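Local coordinates for response regulator (Caulobacter vibrioides, PDB 3N0R), which probably acts as a phosphorylation-controlled anti-anti-sigma factor in the stress response, its receiver domain governing a sigma-like domain, at residues A[34-39]-A[123-128]; A[165-170]-A[210-215]; A[237-242]-A[258-263]. The protein carries 1 engineered substitution. One frame throughout, in Å; residues are numbered along the deposited sequence. Where two conformers were deposited one is given.

Interaction 1 of 3, residues A[34-39]-A[123-128]; sequences IRRYAR and TALEGF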
# COMPACT_ATOMS: atom_id res chain seq x y z
N ILE A 34 -4.07 -4.03 7.45
CA ILE A 34 -4.68 -4.73 6.32
C ILE A 34 -5.43 -3.74 5.42
O ILE A 34 -5.49 -3.94 4.22
CB ILE A 34 -5.52 -5.96 6.71
CG1 ILE A 34 -5.78 -6.82 5.47
CG2 ILE A 34 -6.80 -5.57 7.43
CD1 ILE A 34 -6.36 -8.18 5.77
N ARG A 35 -5.95 -2.64 5.97
CA ARG A 35 -6.45 -1.56 5.11
C ARG A 35 -5.32 -0.99 4.24
O ARG A 35 -5.52 -0.76 3.06
CB ARG A 35 -7.15 -0.45 5.89
CG ARG A 35 -8.42 -0.90 6.61
CD ARG A 35 -9.16 0.27 7.28
NE ARG A 35 -10.22 -0.27 8.13
CZ ARG A 35 -10.17 -0.37 9.45
NH1 ARG A 35 -9.15 0.12 10.15
NH2 ARG A 35 -11.17 -0.96 10.09
N ARG A 36 -4.14 -0.78 4.82
CA ARG A 36 -3.01 -0.30 4.04
C ARG A 36 -2.72 -1.24 2.87
O ARG A 36 -2.55 -0.81 1.71
CB ARG A 36 -1.76 -0.13 4.91
CG ARG A 36 -0.52 0.28 4.13
CD ARG A 36 0.67 0.44 5.03
NE ARG A 36 1.00 -0.83 5.68
CZ ARG A 36 1.74 -0.91 6.78
NH1 ARG A 36 2.21 0.19 7.35
NH2 ARG A 36 1.99 -2.10 7.32
N TYR A 37 -2.66 -2.53 3.17
CA TYR A 37 -2.44 -3.55 2.14
C TYR A 37 -3.51 -3.48 1.05
O TYR A 37 -3.20 -3.45 -0.14
CB TYR A 37 -2.45 -4.93 2.80
CG TYR A 37 -2.40 -6.12 1.86
CD1 TYR A 37 -1.26 -6.41 1.11
CD2 TYR A 37 -3.49 -6.97 1.74
CE1 TYR A 37 -1.21 -7.51 0.28
CE2 TYR A 37 -3.45 -8.08 0.90
CZ TYR A 37 -2.31 -8.34 0.18
OH TYR A 37 -2.24 -9.43 -0.65
N ALA A 38 -4.78 -3.48 1.47
CA ALA A 38 -5.88 -3.56 0.52
C ALA A 38 -5.95 -2.32 -0.37
O ALA A 38 -6.25 -2.42 -1.56
CB ALA A 38 -7.20 -3.77 1.26
N ARG A 39 -5.68 -1.15 0.22
CA ARG A 39 -5.63 0.08 -0.56
C ARG A 39 -4.49 0.04 -1.58
O ARG A 39 -4.68 0.43 -2.73
CB ARG A 39 -5.44 1.29 0.35
CG ARG A 39 -6.61 1.59 1.25
CD ARG A 39 -6.34 2.83 2.08
NE ARG A 39 -7.27 2.94 3.19
CZ ARG A 39 -7.19 3.85 4.15
NH1 ARG A 39 -6.24 4.79 4.12
NH2 ARG A 39 -8.06 3.82 5.14
N THR A 123 5.08 -9.35 1.56
CA THR A 123 6.43 -9.39 2.11
C THR A 123 7.04 -7.99 2.22
O THR A 123 7.41 -7.56 3.32
CB THR A 123 7.33 -10.36 1.33
OG1 THR A 123 7.32 -10.05 -0.07
CG2 THR A 123 6.87 -11.81 1.54
N ALA A 124 7.13 -7.27 1.11
CA ALA A 124 7.79 -5.96 1.09
C ALA A 124 7.01 -4.85 1.80
O ALA A 124 7.59 -4.03 2.50
CB ALA A 124 8.13 -5.56 -0.34
N LEU A 125 5.70 -4.78 1.58
CA LEU A 125 4.89 -3.73 2.21
C LEU A 125 4.47 -4.09 3.63
O LEU A 125 4.58 -3.27 4.54
CB LEU A 125 3.67 -3.40 1.35
CG LEU A 125 2.84 -2.20 1.84
CD1 LEU A 125 3.63 -0.90 1.70
CD2 LEU A 125 1.55 -2.13 1.06
N GLU A 126 4.01 -5.33 3.81
CA GLU A 126 3.41 -5.72 5.08
C GLU A 126 4.38 -6.41 6.04
O GLU A 126 4.07 -6.58 7.21
CB GLU A 126 2.18 -6.58 4.83
CG GLU A 126 1.09 -5.82 4.07
CD GLU A 126 0.64 -4.57 4.80
OE1 GLU A 126 0.31 -4.70 6.00
OE2 GLU A 126 0.62 -3.46 4.20
N GLY A 127 5.55 -6.80 5.54
CA GLY A 127 6.58 -7.38 6.39
C GLY A 127 6.37 -8.82 6.80
O GLY A 127 7.02 -9.29 7.74
N PHE A 128 5.50 -9.56 6.12
CA PHE A 128 5.41 -10.99 6.38
C PHE A 128 6.66 -11.69 5.85
O PHE A 128 7.25 -11.27 4.84
CB PHE A 128 4.17 -11.59 5.70
CG PHE A 128 2.87 -11.20 6.34
CD1 PHE A 128 2.55 -11.67 7.60
CD2 PHE A 128 1.97 -10.39 5.67
CE1 PHE A 128 1.34 -11.33 8.18
CE2 PHE A 128 0.77 -10.05 6.26
CZ PHE A 128 0.45 -10.52 7.52

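Interaction 2 of 3, residues A[165-170]-A[210-215]; sequences IIEDEP and LADIQL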
# COMPACT_ATOMS: atom_id res chain seq x y z
N ILE A 165 9.75 15.68 -3.41
CA ILE A 165 9.59 15.33 -2.00
C ILE A 165 9.19 16.58 -1.23
O ILE A 165 9.79 17.63 -1.42
CB ILE A 165 10.91 14.74 -1.44
CG1 ILE A 165 11.26 13.43 -2.15
CG2 ILE A 165 10.81 14.54 0.08
CD1 ILE A 165 12.68 13.02 -1.99
N ILE A 166 8.17 16.47 -0.37
CA ILE A 166 7.78 17.56 0.51
C ILE A 166 7.95 17.09 1.95
O ILE A 166 7.15 16.30 2.47
CB ILE A 166 6.33 18.05 0.25
CG1 ILE A 166 6.08 18.29 -1.25
CG2 ILE A 166 6.04 19.31 1.07
CD1 ILE A 166 4.62 18.54 -1.61
N GLU A 167 9.02 17.55 2.58
CA GLU A 167 9.43 17.06 3.88
C GLU A 167 10.36 18.09 4.49
O GLU A 167 11.32 18.52 3.85
CB GLU A 167 10.17 15.72 3.73
CG GLU A 167 10.70 15.16 5.04
CD GLU A 167 9.60 14.91 6.04
OE1 GLU A 167 9.58 15.59 7.09
OE2 GLU A 167 8.74 14.05 5.78
N ASP A 168 10.09 18.49 5.73
CA ASP A 168 10.93 19.50 6.38
C ASP A 168 11.91 18.92 7.41
O ASP A 168 12.85 19.60 7.80
CB ASP A 168 10.08 20.63 6.99
CG ASP A 168 9.09 20.14 8.02
OD1 ASP A 168 8.83 18.93 8.10
OD2 ASP A 168 8.56 21.00 8.75
N GLU A 169 11.71 17.68 7.84
CA GLU A 169 12.66 17.07 8.77
C GLU A 169 13.88 16.66 7.95
O GLU A 169 13.76 15.82 7.08
CB GLU A 169 12.06 15.85 9.45
CG GLU A 169 10.96 16.13 10.44
CD GLU A 169 10.76 14.96 11.38
OE1 GLU A 169 10.02 14.02 11.03
OE2 GLU A 169 11.37 14.97 12.48
N PRO A 170 15.05 17.26 8.22
CA PRO A 170 16.13 17.08 7.24
C PRO A 170 16.68 15.66 7.10
O PRO A 170 16.98 15.26 5.98
CB PRO A 170 17.22 18.04 7.73
CG PRO A 170 16.89 18.31 9.14
CD PRO A 170 15.40 18.21 9.28
N LEU A 210 6.07 12.57 -2.92
CA LEU A 210 6.05 12.00 -1.58
C LEU A 210 5.97 13.17 -0.62
O LEU A 210 6.83 14.03 -0.61
CB LEU A 210 7.32 11.19 -1.29
CG LEU A 210 7.51 9.89 -2.09
CD1 LEU A 210 7.90 8.72 -1.19
CD2 LEU A 210 6.31 9.55 -2.95
N ALA A 211 4.90 13.21 0.18
CA ALA A 211 4.60 14.39 0.99
C ALA A 211 4.31 14.03 2.43
O ALA A 211 3.47 13.16 2.72
CB ALA A 211 3.40 15.12 0.41
N ASP A 212 4.95 14.75 3.34
CA ASP A 212 4.66 14.57 4.75
C ASP A 212 3.25 15.08 5.06
O ASP A 212 2.82 16.12 4.54
CB ASP A 212 5.70 15.28 5.63
CG ASP A 212 5.78 14.65 7.01
OD1 ASP A 212 4.81 14.78 7.78
OD2 ASP A 212 6.82 14.02 7.33
N ILE A 213 2.55 14.34 5.91
CA ILE A 213 1.19 14.69 6.30
C ILE A 213 1.16 15.95 7.16
O ILE A 213 0.15 16.64 7.24
CB ILE A 213 0.53 13.52 7.07
CG1 ILE A 213 -1.00 13.63 7.05
CG2 ILE A 213 1.07 13.43 8.50
CD1 ILE A 213 -1.59 13.42 5.68
N GLN A 214 2.28 16.25 7.82
CA GLN A 214 2.31 17.38 8.74
C GLN A 214 3.69 18.00 8.83
O GLN A 214 4.61 17.40 9.38
CB GLN A 214 1.86 16.94 10.13
CG GLN A 214 1.50 18.08 11.06
CD GLN A 214 0.70 17.60 12.25
OE1 GLN A 214 1.06 16.61 12.90
NE2 GLN A 214 -0.40 18.28 12.53
N LEU A 215 3.81 19.21 8.29
CA LEU A 215 5.04 19.97 8.39
C LEU A 215 5.15 20.66 9.75
O LEU A 215 4.33 20.42 10.65
CB LEU A 215 5.11 21.00 7.26
CG LEU A 215 5.02 20.43 5.84
CD1 LEU A 215 5.01 21.54 4.79
CD2 LEU A 215 6.17 19.45 5.57
O HOH W 1 7.38 17.31 9.74

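Interaction 3 of 3, residues A[237-242]-A[258-263]; sequences IFITAF and ITKPFQ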
# COMPACT_ATOMS: atom_id res chain seq x y z
N ILE A 237 2.15 9.90 -2.48
CA ILE A 237 2.34 8.99 -1.36
C ILE A 237 2.57 9.83 -0.12
O ILE A 237 3.43 10.72 -0.11
CB ILE A 237 3.55 8.08 -1.59
CG1 ILE A 237 3.40 7.30 -2.91
CG2 ILE A 237 3.75 7.16 -0.40
CD1 ILE A 237 4.63 6.50 -3.28
N PHE A 238 1.81 9.57 0.93
CA PHE A 238 1.95 10.35 2.16
C PHE A 238 2.91 9.70 3.14
O PHE A 238 2.94 8.49 3.30
CB PHE A 238 0.58 10.62 2.78
CG PHE A 238 -0.25 11.56 1.96
CD1 PHE A 238 -0.12 12.92 2.11
CD2 PHE A 238 -1.11 11.07 0.99
CE1 PHE A 238 -0.86 13.80 1.33
CE2 PHE A 238 -1.85 11.93 0.20
CZ PHE A 238 -1.73 13.30 0.38
N ILE A 239 3.70 10.56 3.78
CA ILE A 239 4.69 10.14 4.76
C ILE A 239 4.20 10.51 6.16
O ILE A 239 3.79 11.64 6.39
CB ILE A 239 6.02 10.88 4.52
CG1 ILE A 239 6.62 10.53 3.15
CG2 ILE A 239 7.01 10.59 5.64
CD1 ILE A 239 7.69 11.52 2.70
N THR A 240 4.24 9.55 7.09
CA THR A 240 3.79 9.81 8.46
C THR A 240 4.47 8.89 9.47
O THR A 240 4.84 7.76 9.15
CB THR A 240 2.26 9.65 8.59
OG1 THR A 240 1.87 9.85 9.96
CG2 THR A 240 1.81 8.27 8.13
N ALA A 241 4.64 9.38 10.69
CA ALA A 241 5.15 8.53 11.77
C ALA A 241 4.05 7.66 12.38
O ALA A 241 4.34 6.70 13.10
CB ALA A 241 5.82 9.36 12.85
N PHE A 242 2.79 7.98 12.08
CA PHE A 242 1.63 7.33 12.71
C PHE A 242 0.59 6.96 11.67
O PHE A 242 -0.51 7.52 11.62
CB PHE A 242 1.06 8.22 13.82
CG PHE A 242 2.08 8.58 14.85
CD1 PHE A 242 2.45 7.67 15.82
CD2 PHE A 242 2.71 9.82 14.82
CE1 PHE A 242 3.42 7.98 16.75
CE2 PHE A 242 3.67 10.14 15.77
CZ PHE A 242 4.03 9.22 16.73
N ILE A 258 3.64 5.77 3.46
CA ILE A 258 4.85 5.18 3.99
C ILE A 258 5.15 5.73 5.37
O ILE A 258 4.86 6.89 5.70
CB ILE A 258 6.08 5.40 3.09
CG1 ILE A 258 6.32 6.88 2.85
CG2 ILE A 258 5.93 4.66 1.77
CD1 ILE A 258 7.59 7.15 2.05
N THR A 259 5.67 4.84 6.20
CA THR A 259 5.99 5.18 7.57
C THR A 259 7.43 5.67 7.68
O THR A 259 8.34 5.10 7.07
CB THR A 259 5.83 3.95 8.47
OG1 THR A 259 4.49 3.45 8.33
CG2 THR A 259 6.09 4.30 9.93
N LYS A 260 7.62 6.74 8.44
CA LYS A 260 8.96 7.15 8.86
C LYS A 260 9.12 6.78 10.34
O LYS A 260 8.17 6.90 11.10
CB LYS A 260 9.16 8.66 8.64
CG LYS A 260 8.13 9.54 9.35
CD LYS A 260 8.46 11.03 9.25
CE LYS A 260 7.40 11.86 9.96
NZ LYS A 260 7.70 13.32 9.92
N PRO A 261 10.31 6.30 10.75
CA PRO A 261 11.51 6.07 9.93
C PRO A 261 11.32 4.95 8.90
O PRO A 261 10.50 4.05 9.11
CB PRO A 261 12.57 5.66 10.96
CG PRO A 261 11.78 5.06 12.08
CD PRO A 261 10.50 5.84 12.14
N PHE A 262 12.08 5.01 7.82
CA PHE A 262 11.83 4.17 6.65
C PHE A 262 12.42 2.78 6.74
O PHE A 262 13.56 2.60 7.14
CB PHE A 262 12.35 4.87 5.39
CG PHE A 262 11.80 6.26 5.22
CD1 PHE A 262 10.45 6.46 5.04
CD2 PHE A 262 12.64 7.36 5.25
CE1 PHE A 262 9.93 7.73 4.89
CE2 PHE A 262 12.13 8.65 5.10
CZ PHE A 262 10.76 8.83 4.92
N GLN A 263 11.63 1.79 6.35
CA GLN A 263 12.15 0.48 6.00
C GLN A 263 12.15 0.45 4.49
O GLN A 263 11.10 0.60 3.88
CB GLN A 263 11.26 -0.63 6.55
CG GLN A 263 11.42 -0.86 8.04
CD GLN A 263 10.63 -2.06 8.52
OE1 GLN A 263 9.41 -2.10 8.41
NE2 GLN A 263 11.34 -3.06 9.05
O HOH W 2 7.02 5.70 13.34

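Interaction 1 of 3, residues A[34-39]-A[123-128]
Arg36 and Glu126 form a salt bridge between helix 31-42 and the residues at the end of helix 115-125. Arg36 NE donates to Glu126 OE2 at 3.0 Å, and the acceptor lies close to the guanidinium plane. On the carboxylate the bond arrives from the syn side, 23° out of plane. A second bond, from Arg36 NH2 to Glu126 OE1, is weak at 3.4 Å. The two flat groups are turned 52° from each other, so the two-pronged grip is twisted rather than coplanar. Arg36 bends at chi3 (62°), which swings its NE and NH2 round to the carboxylate as the two side chains slide past each other in opposite directions. Glu126 OE1 is shared further: it also accepts from Tyr77 OH and pairs with Arg73, so the carboxylate holds two arginines, Arg36 and Arg73, and the Tyr77 hydroxyl.

Next comes Tyr37, whose CB lies 3.7 Å from Glu126 OE2. The two side chains cross at about a right angle, and Tyr37 CD1 is 3.8 Å from Glu126 CG, an oblique approach. The far end of the tyrosine leads away to a hydrogen bond between its OH and His81. Leu125 adds looser packing: its CD2 is 4.4 Å from both Arg36 CG and Tyr37 CA, while Leu125 O sits over one face of the guanidinium group.

The contact thus joins the Sigma2 and sigma-like regions. Helix 72-84 supplies Arg73, Tyr77 and His81, the Tyr37 side chain leans on helix 115-125, and Leu125 touches Ala269 of helix 264-277.

Interaction 2 of 3, residues A[165-170]-A[210-215]
Glu167 and Asp212 meet carboxylate to carboxylate at the ends of two neighbouring parallel strands, with Glu167 OE2 2.5 Å from Asp212 OD2 and their planes 79° apart. Asp212 OD2 also makes a salt bridge with Lys260. Beside them Asp168 packs its OD1 3.7 Å from Leu215 CD2, and one water donates both to Asp168 OD1 and to Gln214 O, stitching the two loops together.

Backbone N-H groups hold both of the paired carboxylates. Glu167 OE1 accepts from Glu169 N through its anti lone pair (3.1 Å), while Asp212 OD1 takes Gln214 N in the same manner at 2.9 Å, closing an Asx turn. The bend at chi2 of Glu167 (60°) brings its carboxylate over to Asp212.

Behind this cluster the strands are in register: Ile166 N donates to Leu210 O, and Asp212 N to Ile166 O, each at 2.8 Å and nearly straight. On the face that carries Ile166 and Ala211, where Ile222 from a loop packs on both, Ile166 CB rests 4.1 Å from Ala211 CB.

Acidic residues at the carboxyl ends of adjacent strands mark the phosphoacceptor site of the response-regulator receiver fold; Asp212 is the predicted phosphorylation site and is unmodified here.

Interaction 3 of 3, residues A[237-242]-A[258-263]
Ile239 and Ile258 lie side by side and point the same way from adjacent parallel strands, with CG1 of Ile239 3.7 Å from CG1 of Ile258 in the conformers given here; both residues also have a second one. The CG1 branch of Ile258 sits between its own backbone N and carbonyl carbon (chi1 57°), which turns it alongside Ile239 and leaves CG2 for another neighbour. That neighbour is Ile237, whose side chain crosses that of Ile258 at about a right angle, the two CG2 methyls of Ile237 and Ile258 being 4.0 Å apart.

The other branch of Ile239 serves different partners. Lys260 passes across it at about a right angle, its CD 3.9 Å from Ile239 CG2, and the lysine chain then runs on extended past Ala241 to end in salt bridges from NZ to Glu169 and Asp212. The same Ile239 CG2 reaches the ring edge of Phe262, 4.2 Å from CE1.

Three backbone bonds hold these side chains in step. Ile258 N donates to Phe238 O at 2.8 Å, and Thr240 N to Ile258 O. The third, Lys260 N to Thr240 O at 3.0 Å, comes in 49° above the carbonyl plane, where the strands are giving way to loops. Past it, Thr240 OG1 accepts from Phe242 N in an ST turn, and a water donates to both Ala241 O and Lys260 O. The peptide bond from Lys260 to Pro261 is cis.

Strand 257-259 is one edge of the five-stranded parallel sheet, with strand 236-240 between it and strand 208-212. Helix 264-277 packs on Ile237 and Ile258, and helix 170-182 touches Ile258 and Phe262.

How the interactions relate
Interactions 2 and 3 belong to one parallel sheet and meet at the predicted phosphorylation site. Strands 208-212 and 236-240 are neighbours, with Ala211 O 2.8 Å from Ile239 N, a probable hydrogen bond. Lys260 of interaction 3 reaches into interaction 2, its NZ 2.7 Å from Glu169 OE1, and so links the far strand to the acidic cluster; the centres are about 10 Å apart. Interaction 1 belongs to the sigma-like half and lies about 13 Å, centre to centre, from interaction 3. The two contacts touch through Arg36 NH1, which packs 4.1 Å from Thr259 OG1. Interaction 2 remains about 10 Å from interaction 1 at nearest atoms.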